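Local structure of probable molybdenum cofactor guanylyltransferase (Aquifex aeolicus, 2E8B) at residues I43-Y47 against F67-P73; V57-D63 against A72-D77; I85-Y89 against I149-I153. The protein probably transfers the GMP moiety of GTP to molybdenum-bound molybdopterin, yielding the guanine dinucleotide form of the cofactor and diphosphate in a magnesium-dependent reaction. One frame throughout, in Å; residues are numbered along the deposited sequence.

Contacts 1 and 2 adjoin, with centres 9 Å apart and Ala72 and Pro73 in common: the loop that packs on helix 32-51 in contact 1 runs into the edge strand 74-76 of contact 2. They meet where Tyr47 and Leu70 pack on Ile59, Leu70 CD1 lying 3.8 Å from Ile59 CD1. Helix 84-94 packs on the opposite face, that of Val60 and Val75, placing contact 3 across the sheet from contact 1 (centres 24 Å apart), yet Ile86 CG2 lies 3.5 Å from Asp77 OD1. Asp77 is a predicted GTP ligand, so contacts 2 and 3 border the probable nucleotide site; the Phe67 side chain is about 3 Å from that of Ala21, also predicted to bind GTP.

Contact 1: I43-Y47 against F67-P73; sequences IERVY and FSFLNAP
Leu70 points one methyl, CD2, at the backbone of helix 32-51, where it sits 3.6 Å from Glu44 CA and also touches Glu44 CB, the two side chains passing at a slant. Ile43 lies about perpendicular to Leu70 and offers its two branches to different aromatic rings. CG2 approaches Phe69 CZ at 4.1 Å, whereas CG1, swung away from the backbone N (chi1 -168°), carries CD1 to Phe67 CE1 at 4.0 Å. Leu70 CG lies over one face of the Phe69 ring, displaced toward the rim.

One turn further along the helix, Tyr47 extends toward Ala72 and Pro73. Its approach to the Ala72 methyl is modelled too close to be relied on; sounder are Tyr47 CE2 to Leu70 O at 3.7 Å and Tyr47 OH to Pro73 CD at 3.9 Å. Water is the polar link at both margins. Glu44, with CG anti to the backbone N (chi1 -176°) and the chain extended beyond, brings OE2 to a water that donates to it and to Phe69 O; OE1 forms a salt bridge with Lys41. Another water, in the plane of the Tyr47 ring at its edge, is 2.7 Å from Tyr47 OH and donates to Asn71 O. Behind the contact, Ile43 and Phe67 rest on Ala21 of strand 16-22, and Tyr47 and Leu70 on Ile59 of strand 56-61. The chemistry is therefore that of an apolar seam with hydrated margins: direct contact is mainly dispersive, and solvent satisfies loop carbonyls that the helix side chains do not bond directly.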
# COMPACT_ATOMS: atom_id res chain seq x y z
N ILE A 43 7.54 8.68 -2.54
CA ILE A 43 7.58 7.22 -2.55
C ILE A 43 8.91 6.71 -2.02
O ILE A 43 8.98 5.64 -1.41
CB ILE A 43 7.31 6.63 -3.97
CG1 ILE A 43 7.06 5.12 -3.84
CG2 ILE A 43 8.49 6.88 -4.89
CD1 ILE A 43 6.60 4.45 -5.12
N GLU A 44 9.97 7.48 -2.24
CA GLU A 44 11.28 7.10 -1.74
C GLU A 44 11.20 7.03 -0.22
O GLU A 44 11.69 6.08 0.40
CB GLU A 44 12.33 8.14 -2.16
CG GLU A 44 13.75 7.80 -1.77
CD GLU A 44 14.75 8.86 -2.21
OE1 GLU A 44 14.66 10.00 -1.72
OE2 GLU A 44 15.60 8.56 -3.06
N ARG A 45 10.57 8.03 0.38
CA ARG A 45 10.42 8.07 1.83
C ARG A 45 9.55 6.92 2.34
O ARG A 45 9.86 6.31 3.37
CB ARG A 45 9.82 9.40 2.28
CG ARG A 45 10.71 10.61 2.01
CD ARG A 45 10.41 11.75 2.98
NE ARG A 45 9.08 12.33 2.78
CZ ARG A 45 8.77 13.17 1.79
NH1 ARG A 45 9.70 13.54 0.91
NH2 ARG A 45 7.54 13.65 1.69
N VAL A 46 8.47 6.63 1.64
CA VAL A 46 7.57 5.55 2.05
C VAL A 46 8.33 4.23 2.01
O VAL A 46 8.17 3.39 2.89
CB VAL A 46 6.34 5.45 1.13
CG1 VAL A 46 5.52 4.22 1.48
CG2 VAL A 46 5.49 6.70 1.27
N TYR A 47 9.14 4.06 0.97
CA TYR A 47 9.92 2.84 0.80
C TYR A 47 10.91 2.66 1.95
O TYR A 47 11.03 1.57 2.51
CB TYR A 47 10.67 2.89 -0.53
CG TYR A 47 11.61 1.73 -0.74
CD1 TYR A 47 11.14 0.42 -0.78
CD2 TYR A 47 12.98 1.94 -0.88
CE1 TYR A 47 12.01 -0.65 -0.95
CE2 TYR A 47 13.86 0.88 -1.05
CZ TYR A 47 13.37 -0.41 -1.09
OH TYR A 47 14.23 -1.47 -1.27
N PHE A 67 11.22 3.21 -11.86
CA PHE A 67 11.53 3.22 -10.43
C PHE A 67 12.90 2.66 -10.08
O PHE A 67 13.14 2.24 -8.94
CB PHE A 67 10.43 2.48 -9.67
CG PHE A 67 9.11 3.17 -9.72
CD1 PHE A 67 8.84 4.24 -8.88
CD2 PHE A 67 8.16 2.80 -10.67
CE1 PHE A 67 7.65 4.95 -8.99
CE2 PHE A 67 6.96 3.50 -10.79
CZ PHE A 67 6.71 4.58 -9.95
N SER A 68 13.80 2.67 -11.05
CA SER A 68 15.15 2.17 -10.81
C SER A 68 15.83 3.05 -9.78
O SER A 68 16.72 2.59 -9.06
CB SER A 68 15.96 2.19 -12.11
OG SER A 68 15.34 1.40 -13.11
N PHE A 69 15.41 4.31 -9.70
CA PHE A 69 16.01 5.26 -8.76
C PHE A 69 15.80 4.88 -7.30
O PHE A 69 16.46 5.43 -6.42
CB PHE A 69 15.47 6.67 -9.02
CG PHE A 69 14.05 6.89 -8.56
CD1 PHE A 69 13.78 7.32 -7.27
CD2 PHE A 69 12.98 6.67 -9.43
CE1 PHE A 69 12.47 7.54 -6.84
CE2 PHE A 69 11.66 6.89 -9.02
CZ PHE A 69 11.41 7.32 -7.71
N LEU A 70 14.90 3.94 -7.04
CA LEU A 70 14.64 3.50 -5.67
C LEU A 70 15.60 2.41 -5.21
O LEU A 70 15.65 2.08 -4.03
CB LEU A 70 13.19 3.00 -5.54
CG LEU A 70 12.09 4.06 -5.64
CD1 LEU A 70 10.73 3.38 -5.58
CD2 LEU A 70 12.24 5.07 -4.51
N ASN A 71 16.36 1.85 -6.15
CA ASN A 71 17.31 0.79 -5.83
C ASN A 71 16.56 -0.32 -5.11
O ASN A 71 17.07 -0.92 -4.16
CB ASN A 71 18.41 1.32 -4.92
CG ASN A 71 19.52 0.32 -4.69
OD1 ASN A 71 20.24 0.38 -3.69
ND2 ASN A 71 19.68 -0.61 -5.62
N ALA A 72 15.34 -0.60 -5.58
CA ALA A 72 14.50 -1.62 -4.95
C ALA A 72 13.93 -2.64 -5.92
O ALA A 72 13.79 -2.39 -7.12
CB ALA A 72 13.37 -0.94 -4.21
N PRO A 73 13.57 -3.82 -5.40
CA PRO A 73 13.00 -4.88 -6.23
C PRO A 73 11.58 -4.49 -6.64
O PRO A 73 10.77 -4.10 -5.80
CB PRO A 73 13.04 -6.10 -5.31
CG PRO A 73 12.85 -5.51 -3.96
CD PRO A 73 13.73 -4.28 -4.00
O HOH W 1 16.50 5.94 -3.78
O HOH W 2 16.83 -0.74 -1.44

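Contact 2: V57-D63 against A72-D77; sequences VYIVAKD and APVVLD
Ile59 and Val75 join strands 56-61 and 74-76 as parallel neighbours in the Rossmann-like sheet of this GT-A-type nucleotidyltransferase domain. Four backbone bonds form the ladder: Ile59 N to Pro73 O, Val75 N to Ile59 O (2.8 Å), Ala61 N to Val75 O, the longest at 3.3 Å, and Asp77 N to Ala61 O. The last is straight at hydrogen (173°), although its donor stands 46° above the carbonyl plane.

Apolar packing accompanies both faces. Val75 CG2 lies 3.6 Å from Tyr58 CB and also meets the ring of Tyr58, while Pro73 CG touches CD2 of that ring. On the face of Ile59 and Ala61, Ile59 CG1 reaches the Ala72 methyl at 4.0 Å and Val74 CG1 approaches Ala61 CB.

Charge closes the carboxyl-terminal end. Lys62 and Asp77, the latter a predicted GTP ligand, lie side by side and point the same way; the bend at the end of the lysine (chi4 -64°) turns its ammonium to the carboxylate, and the same NZ also hydrogen-bonds to the carbonyl oxygens of Phe79 and Glu81. The salt bridge runs from Lys62 NZ to Asp77 OD2 at 2.8 Å, though as a hydrogen bond it is weak.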
# COMPACT_ATOMS: atom_id res chain seq x y z
N VAL A 57 10.71 -5.63 1.19
CA VAL A 57 9.82 -4.59 0.68
C VAL A 57 9.90 -4.58 -0.84
O VAL A 57 10.98 -4.54 -1.41
CB VAL A 57 10.22 -3.20 1.20
CG1 VAL A 57 9.24 -2.15 0.70
CG2 VAL A 57 10.26 -3.20 2.71
N TYR A 58 8.74 -4.62 -1.49
CA TYR A 58 8.70 -4.60 -2.95
C TYR A 58 7.90 -3.41 -3.43
O TYR A 58 7.01 -2.92 -2.74
CB TYR A 58 8.04 -5.87 -3.49
CG TYR A 58 8.67 -7.16 -3.03
CD1 TYR A 58 8.25 -7.77 -1.85
CD2 TYR A 58 9.70 -7.75 -3.75
CE1 TYR A 58 8.84 -8.94 -1.41
CE2 TYR A 58 10.31 -8.92 -3.31
CZ TYR A 58 9.87 -9.51 -2.14
OH TYR A 58 10.46 -10.67 -1.68
N ILE A 59 8.25 -2.93 -4.62
CA ILE A 59 7.54 -1.81 -5.22
C ILE A 59 6.67 -2.41 -6.32
O ILE A 59 7.16 -3.16 -7.16
CB ILE A 59 8.51 -0.81 -5.88
CG1 ILE A 59 9.48 -0.25 -4.83
CG2 ILE A 59 7.73 0.29 -6.57
CD1 ILE A 59 8.82 0.61 -3.77
N VAL A 60 5.38 -2.11 -6.29
CA VAL A 60 4.49 -2.62 -7.32
C VAL A 60 4.32 -1.49 -8.33
O VAL A 60 3.82 -0.42 -8.00
CB VAL A 60 3.11 -2.99 -6.75
CG1 VAL A 60 2.17 -3.38 -7.88
CG2 VAL A 60 3.25 -4.14 -5.75
N ALA A 61 4.76 -1.72 -9.57
CA ALA A 61 4.65 -0.70 -10.61
C ALA A 61 4.51 -1.33 -11.99
O ALA A 61 4.85 -2.49 -12.19
CB ALA A 61 5.88 0.19 -10.57
N LYS A 62 4.02 -0.54 -12.94
CA LYS A 62 3.83 -1.02 -14.32
C LYS A 62 5.10 -0.85 -15.15
O LYS A 62 5.23 -1.44 -16.23
CB LYS A 62 2.69 -0.26 -15.01
CG LYS A 62 1.32 -0.41 -14.36
CD LYS A 62 0.24 0.23 -15.22
CE LYS A 62 -1.12 0.17 -14.55
NZ LYS A 62 -1.60 -1.24 -14.36
N ASP A 63 6.04 -0.05 -14.65
CA ASP A 63 7.29 0.20 -15.36
C ASP A 63 8.48 0.07 -14.40
O ASP A 63 8.64 0.89 -13.49
CB ASP A 63 7.26 1.61 -15.96
CG ASP A 63 8.36 1.83 -16.98
OD1 ASP A 63 9.53 1.50 -16.68
OD2 ASP A 63 8.07 2.35 -18.07
N ALA A 72 15.34 -0.60 -5.58
CA ALA A 72 14.50 -1.62 -4.95
C ALA A 72 13.93 -2.64 -5.92
O ALA A 72 13.79 -2.39 -7.12
CB ALA A 72 13.37 -0.94 -4.21
N PRO A 73 13.57 -3.82 -5.40
CA PRO A 73 13.00 -4.88 -6.23
C PRO A 73 11.58 -4.49 -6.64
O PRO A 73 10.77 -4.10 -5.80
CB PRO A 73 13.04 -6.10 -5.31
CG PRO A 73 12.85 -5.51 -3.96
CD PRO A 73 13.73 -4.28 -4.00
N VAL A 74 11.29 -4.61 -7.93
CA VAL A 74 9.98 -4.26 -8.46
C VAL A 74 9.15 -5.47 -8.86
O VAL A 74 9.63 -6.36 -9.56
CB VAL A 74 10.11 -3.36 -9.72
CG1 VAL A 74 8.72 -3.06 -10.29
CG2 VAL A 74 10.84 -2.08 -9.38
N VAL A 75 7.90 -5.51 -8.40
CA VAL A 75 7.00 -6.58 -8.77
C VAL A 75 6.15 -5.93 -9.85
O VAL A 75 5.45 -4.95 -9.61
CB VAL A 75 6.12 -7.04 -7.58
CG1 VAL A 75 5.11 -8.06 -8.05
CG2 VAL A 75 7.01 -7.65 -6.50
N LEU A 76 6.23 -6.48 -11.06
CA LEU A 76 5.54 -5.92 -12.21
C LEU A 76 4.03 -6.09 -12.31
O LEU A 76 3.50 -7.20 -12.26
CB LEU A 76 6.17 -6.46 -13.49
CG LEU A 76 5.76 -5.79 -14.80
CD1 LEU A 76 6.31 -4.38 -14.83
CD2 LEU A 76 6.29 -6.59 -15.98
N ASP A 77 3.35 -4.95 -12.46
CA ASP A 77 1.90 -4.89 -12.65
C ASP A 77 1.81 -4.93 -14.18
O ASP A 77 2.13 -3.95 -14.85
CB ASP A 77 1.38 -3.56 -12.10
CG ASP A 77 -0.05 -3.27 -12.51
OD1 ASP A 77 -0.59 -3.97 -13.40
OD2 ASP A 77 -0.63 -2.31 -11.96
O HOH W 3 3.43 -3.30 -17.09

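Contact 3: I85-Y89 against I149-I153; sequences IIGLY and IEERI
Ile85 and Ile153 reach toward each other tip to tip across helices 84-94 and 146-154, with Ile85 CD1 3.7 Å from Ile153 CG1. The short helical segments run roughly antiparallel, at 146° between their directions, and their axes stay 10.4 Å apart, a separation spanned by branched aliphatic side chains.

The apolar contacts form a continuous row. Ile85 holds CG1 opposite its backbone N (chi1 -167°), which directs the longer branch outward to the partner helix; there CG1 also meets Ile149 CG2 at 4.0 Å. Ile153 CD1 passes on to Tyr89 CB, at 3.8 Å, and Ile149 CG2 approaches the same CB from its own position one turn earlier. Ile149 sends its other branch elsewhere: CD1 packs on Leu88 CD2 at 3.9 Å, the two side chains crossing at about a right angle. Replacing Ile85 with alanine would probably open a gap beside Ile153 CG1 and Ile149 CG2, leaving the Ile153 branch freer to turn.

Polar character appears at the margin of the row. Glu150 OE1 comes to the edge of the Tyr89 ring, near its plane, 3.8 Å from CE1, and the carboxylate stands almost perpendicular to the ring (87°). This is a van der Waals approach, with the electron-rich oxygen facing the ring's hydrogen-bearing edge.

Other parts of the fold extend the apolar layer: Tyr158 touches both Ile85 and Ile153, and Ile160 and Leu163 of helix 160-167 touch Ile85 and Ile149, respectively. Ile86 packs on Asp77, a predicted GTP ligand. The arrangement is that of antiparallel helix packing in the outer layer of an alpha/beta nucleotidyltransferase domain, where helix 84-94 follows the edge strand 74-76 and bears the second helix on its outer side.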
# COMPACT_ATOMS: atom_id res chain seq x y z
N ILE A 85 -7.07 -1.66 -7.19
CA ILE A 85 -7.38 -3.07 -6.96
C ILE A 85 -6.45 -3.97 -7.76
O ILE A 85 -6.18 -5.10 -7.36
CB ILE A 85 -8.87 -3.38 -7.29
CG1 ILE A 85 -9.24 -4.76 -6.75
CG2 ILE A 85 -9.10 -3.32 -8.79
CD1 ILE A 85 -10.72 -5.10 -6.88
N ILE A 86 -5.95 -3.47 -8.89
CA ILE A 86 -5.03 -4.25 -9.71
C ILE A 86 -3.65 -4.29 -9.05
O ILE A 86 -2.93 -5.29 -9.16
CB ILE A 86 -4.94 -3.65 -11.14
CG1 ILE A 86 -6.27 -3.91 -11.86
CG2 ILE A 86 -3.76 -4.27 -11.89
CD1 ILE A 86 -6.33 -3.39 -13.29
N GLY A 87 -3.29 -3.22 -8.36
CA GLY A 87 -2.01 -3.21 -7.67
C GLY A 87 -2.08 -4.18 -6.50
O GLY A 87 -1.10 -4.87 -6.18
N LEU A 88 -3.24 -4.23 -5.86
CA LEU A 88 -3.48 -5.12 -4.73
C LEU A 88 -3.40 -6.57 -5.21
O LEU A 88 -2.77 -7.41 -4.57
CB LEU A 88 -4.86 -4.84 -4.13
CG LEU A 88 -5.26 -5.62 -2.87
CD1 LEU A 88 -4.28 -5.31 -1.75
CD2 LEU A 88 -6.68 -5.23 -2.46
N TYR A 89 -4.04 -6.85 -6.34
CA TYR A 89 -4.03 -8.19 -6.91
C TYR A 89 -2.58 -8.60 -7.18
O TYR A 89 -2.16 -9.70 -6.84
CB TYR A 89 -4.83 -8.20 -8.22
CG TYR A 89 -4.60 -9.42 -9.08
CD1 TYR A 89 -5.15 -10.65 -8.75
CD2 TYR A 89 -3.80 -9.34 -10.23
CE1 TYR A 89 -4.92 -11.77 -9.54
CE2 TYR A 89 -3.56 -10.46 -11.02
CZ TYR A 89 -4.12 -11.67 -10.67
OH TYR A 89 -3.88 -12.78 -11.44
N ILE A 149 -10.63 -11.43 -5.01
CA ILE A 149 -10.20 -10.21 -5.70
C ILE A 149 -10.19 -10.47 -7.20
O ILE A 149 -10.67 -9.67 -7.99
CB ILE A 149 -8.79 -9.78 -5.24
CG1 ILE A 149 -8.81 -9.41 -3.76
CG2 ILE A 149 -8.31 -8.61 -6.09
CD1 ILE A 149 -7.48 -8.97 -3.22
N GLU A 150 -9.65 -11.63 -7.57
CA GLU A 150 -9.57 -12.00 -8.97
C GLU A 150 -10.96 -12.12 -9.58
O GLU A 150 -11.20 -11.73 -10.72
CB GLU A 150 -8.83 -13.32 -9.11
CG GLU A 150 -8.37 -13.62 -10.51
CD GLU A 150 -7.70 -14.96 -10.62
OE1 GLU A 150 -6.65 -15.16 -9.96
OE2 GLU A 150 -8.22 -15.81 -11.36
N GLU A 151 -11.89 -12.65 -8.79
CA GLU A 151 -13.27 -12.83 -9.23
C GLU A 151 -13.94 -11.49 -9.53
O GLU A 151 -14.57 -11.32 -10.57
CB GLU A 151 -14.05 -13.57 -8.15
CG GLU A 151 -15.50 -13.85 -8.48
CD GLU A 151 -16.18 -14.63 -7.37
OE1 GLU A 151 -15.66 -15.71 -7.01
OE2 GLU A 151 -17.23 -14.18 -6.87
N ARG A 152 -13.81 -10.54 -8.60
CA ARG A 152 -14.42 -9.23 -8.79
C ARG A 152 -13.79 -8.46 -9.95
O ARG A 152 -14.49 -7.82 -10.72
CB ARG A 152 -14.33 -8.42 -7.49
CG ARG A 152 -15.04 -9.07 -6.30
CD ARG A 152 -15.19 -8.09 -5.15
NE ARG A 152 -16.21 -7.09 -5.43
CZ ARG A 152 -17.52 -7.28 -5.28
NH1 ARG A 152 -17.97 -8.46 -4.85
NH2 ARG A 152 -18.37 -6.32 -5.58
N ILE A 153 -12.46 -8.51 -10.07
CA ILE A 153 -11.80 -7.80 -11.16
C ILE A 153 -12.28 -8.41 -12.48
O ILE A 153 -12.60 -7.70 -13.43
CB ILE A 153 -10.26 -7.92 -11.07
CG1 ILE A 153 -9.77 -7.21 -9.79
CG2 ILE A 153 -9.61 -7.29 -12.29
CD1 ILE A 153 -8.27 -7.23 -9.61